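R.Ecl18kI (PDB 2GB7) recognises the double-stranded DNA sequence 5'-CCNGG-3' and cleaves it before the first C, as a type II restriction endonuclease that flips nucleotides. Local coordinates at residues Asn48-Ile53 and Val229-Asn234. The protein carries 1 engineered substitution. Numbering follows the deposited sequence.
Sequences NPSEYI and VTTVEN
Ser-50, in the first turn of helix 49-77, faces the bend where strand 226-230 gives way to helix 232-238, and its CA lies 4.9 Å from that of Thr-231. Its short side chain, pointing at the bend, lets the two backbones come this close. Val-232 N donates to Ser-50 OG over 3.1 Å in a bent bond, with an N-H...O angle of 142°. That amide belongs to the first turn of helix 232-238, where no preceding turn supplies a carbonyl, so a hydroxyl from another helix suits it well. Ser-50 OG also hydrogen-bonds to Glu-249 OE1, which links the bend to helix 248-259. Val-232 CG2 rests 3.7 Å from Ser-50 OG, beside the bond. With CG1 anti to the backbone N (chi1 173°), CG2 is the branch directed at the serine. In this PDDEXK-clan nuclease the contact joins helix 49-77 to the end of a parallel strand of the central mixed sheet, about 8 Å at the nearest atom from the bound DNA. Thr-231 serves as N-cap: at chi1 58° its OG1 accepts from Asn-234 N at 3.1 Å, while its CB packs 4.0 Å from Ser-50 CB. Threonine fits here because it offers a capping oxygen and a carbon surface from one branched side chain. Behind it, Asn-234 folds back so that ND2 reaches Thr-230 OG1 at 3.0 Å, nearly straight and close to the amide plane; Thr-230 OG1 bonds in addition to Thr-208 O, and Asn-234 ND2 to Asp-210 O.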
loop_
_atom_site.group_PDB
_atom_site.type_symbol
_atom_site.label_atom_id
_atom_site.label_comp_id
_atom_site.label_asym_id
_atom_site.label_seq_id
_atom_site.Cartn_x
_atom_site.Cartn_y
_atom_site.Cartn_z
ATOM N N ASN F 48 16.364 -0.947 26.610
ATOM C CA ASN F 48 16.682 0.121 25.651
ATOM C C ASN F 48 16.141 -0.166 24.251
ATOM O O ASN F 48 16.786 0.215 23.267
ATOM C CB ASN F 48 18.204 0.307 25.459
ATOM C CG ASN F 48 18.926 0.714 26.730
ATOM O OD1 ASN F 48 19.219 1.895 26.932
ATOM N ND2 ASN F 48 19.185 -0.250 27.604
ATOM N N PRO F 49 14.960 -0.762 24.133
ATOM C CA PRO F 49 14.539 -1.092 22.751
ATOM C C PRO F 49 14.341 0.057 21.784
ATOM O O PRO F 49 14.705 -0.018 20.594
ATOM C CB PRO F 49 13.270 -1.922 22.962
ATOM C CG PRO F 49 12.734 -1.482 24.285
ATOM C CD PRO F 49 13.941 -1.132 25.120
ATOM N N SER F 50 13.734 1.139 22.270
ATOM C CA SER F 50 13.466 2.261 21.357
ATOM C C SER F 50 14.742 2.853 20.805
ATOM O O SER F 50 14.842 3.172 19.623
ATOM C CB SER F 50 12.624 3.363 21.990
ATOM O OG SER F 50 11.325 2.902 22.313
ATOM N N GLU F 51 15.714 3.008 21.698
ATOM C CA GLU F 51 17.005 3.535 21.300
ATOM C C GLU F 51 17.695 2.642 20.295
ATOM O O GLU F 51 18.262 3.139 19.322
ATOM C CB GLU F 51 17.888 3.726 22.533
ATOM C CG GLU F 51 17.386 4.825 23.474
ATOM C CD GLU F 51 16.229 4.370 24.359
ATOM O OE1 GLU F 51 15.842 3.176 24.308
ATOM O OE2 GLU F 51 15.711 5.202 25.141
ATOM N N TYR F 52 17.657 1.338 20.545
ATOM C CA TYR F 52 18.260 0.365 19.666
ATOM C C TYR F 52 17.614 0.451 18.269
ATOM O O TYR F 52 18.307 0.523 17.244
ATOM C CB TYR F 52 18.164 -1.035 20.279
ATOM C CG TYR F 52 18.160 -2.125 19.260
ATOM C CD1 TYR F 52 19.355 -2.673 18.768
ATOM C CD2 TYR F 52 16.954 -2.594 18.750
ATOM C CE1 TYR F 52 19.331 -3.670 17.797
ATOM C CE2 TYR F 52 16.923 -3.564 17.773
ATOM C CZ TYR F 52 18.104 -4.112 17.334
ATOM O OH TYR F 52 18.069 -5.058 16.345
ATOM N N ILE F 53 16.282 0.484 18.235
ATOM C CA ILE F 53 15.561 0.534 16.960
ATOM C C ILE F 53 15.930 1.768 16.134
ATOM O O ILE F 53 16.243 1.653 14.947
ATOM C CB ILE F 53 14.042 0.491 17.210
ATOM C CG1 ILE F 53 13.653 -0.897 17.704
ATOM C CG2 ILE F 53 13.263 0.862 15.933
ATOM C CD1 ILE F 53 12.267 -0.961 18.368
ATOM N N VAL F 229 2.376 -0.133 19.158
ATOM C CA VAL F 229 3.631 -0.091 19.919
ATOM C C VAL F 229 4.547 0.816 19.114
ATOM O O VAL F 229 4.751 0.598 17.920
ATOM C CB VAL F 229 4.253 -1.482 20.049
ATOM C CG1 VAL F 229 5.591 -1.420 20.755
ATOM C CG2 VAL F 229 3.322 -2.426 20.831
ATOM N N THR F 230 5.103 1.846 19.734
ATOM C CA THR F 230 6.041 2.711 18.986
ATOM C C THR F 230 7.164 3.141 19.916
ATOM O O THR F 230 7.270 2.648 21.026
ATOM C CB THR F 230 5.308 3.926 18.338
ATOM O OG1 THR F 230 6.129 4.548 17.347
ATOM C CG2 THR F 230 4.845 4.965 19.382
ATOM N N THR F 231 8.036 4.003 19.434
ATOM C CA THR F 231 9.154 4.418 20.248
ATOM C C THR F 231 8.697 5.291 21.391
ATOM O O THR F 231 7.574 5.812 21.408
ATOM C CB THR F 231 10.185 5.209 19.434
ATOM O OG1 THR F 231 9.547 6.359 18.853
ATOM C CG2 THR F 231 10.790 4.332 18.356
ATOM N N VAL F 232 9.599 5.443 22.378
ATOM C CA VAL F 232 9.303 6.322 23.495
ATOM C C VAL F 232 9.103 7.729 22.943
ATOM O O VAL F 232 8.139 8.407 23.300
ATOM C CB VAL F 232 10.430 6.339 24.579
ATOM C CG1 VAL F 232 10.146 7.424 25.643
ATOM C CG2 VAL F 232 10.559 4.987 25.243
ATOM N N GLU F 233 9.999 8.146 22.081
ATOM C CA GLU F 233 9.936 9.498 21.558
ATOM C C GLU F 233 8.594 9.783 20.912
ATOM O O GLU F 233 7.974 10.794 21.186
ATOM C CB GLU F 233 11.063 9.745 20.565
ATOM C CG GLU F 233 11.154 11.201 20.127
ATOM N N ASN F 234 8.139 8.870 20.069
ATOM C CA ASN F 234 6.875 9.059 19.400
ATOM C C ASN F 234 5.708 9.059 20.366
ATOM O O ASN F 234 4.800 9.875 20.232
ATOM C CB ASN F 234 6.685 7.964 18.364
ATOM C CG ASN F 234 5.627 8.308 17.342
ATOM O OD1 ASN F 234 5.376 9.486 17.041
ATOM N ND2 ASN F 234 4.984 7.271 16.792
#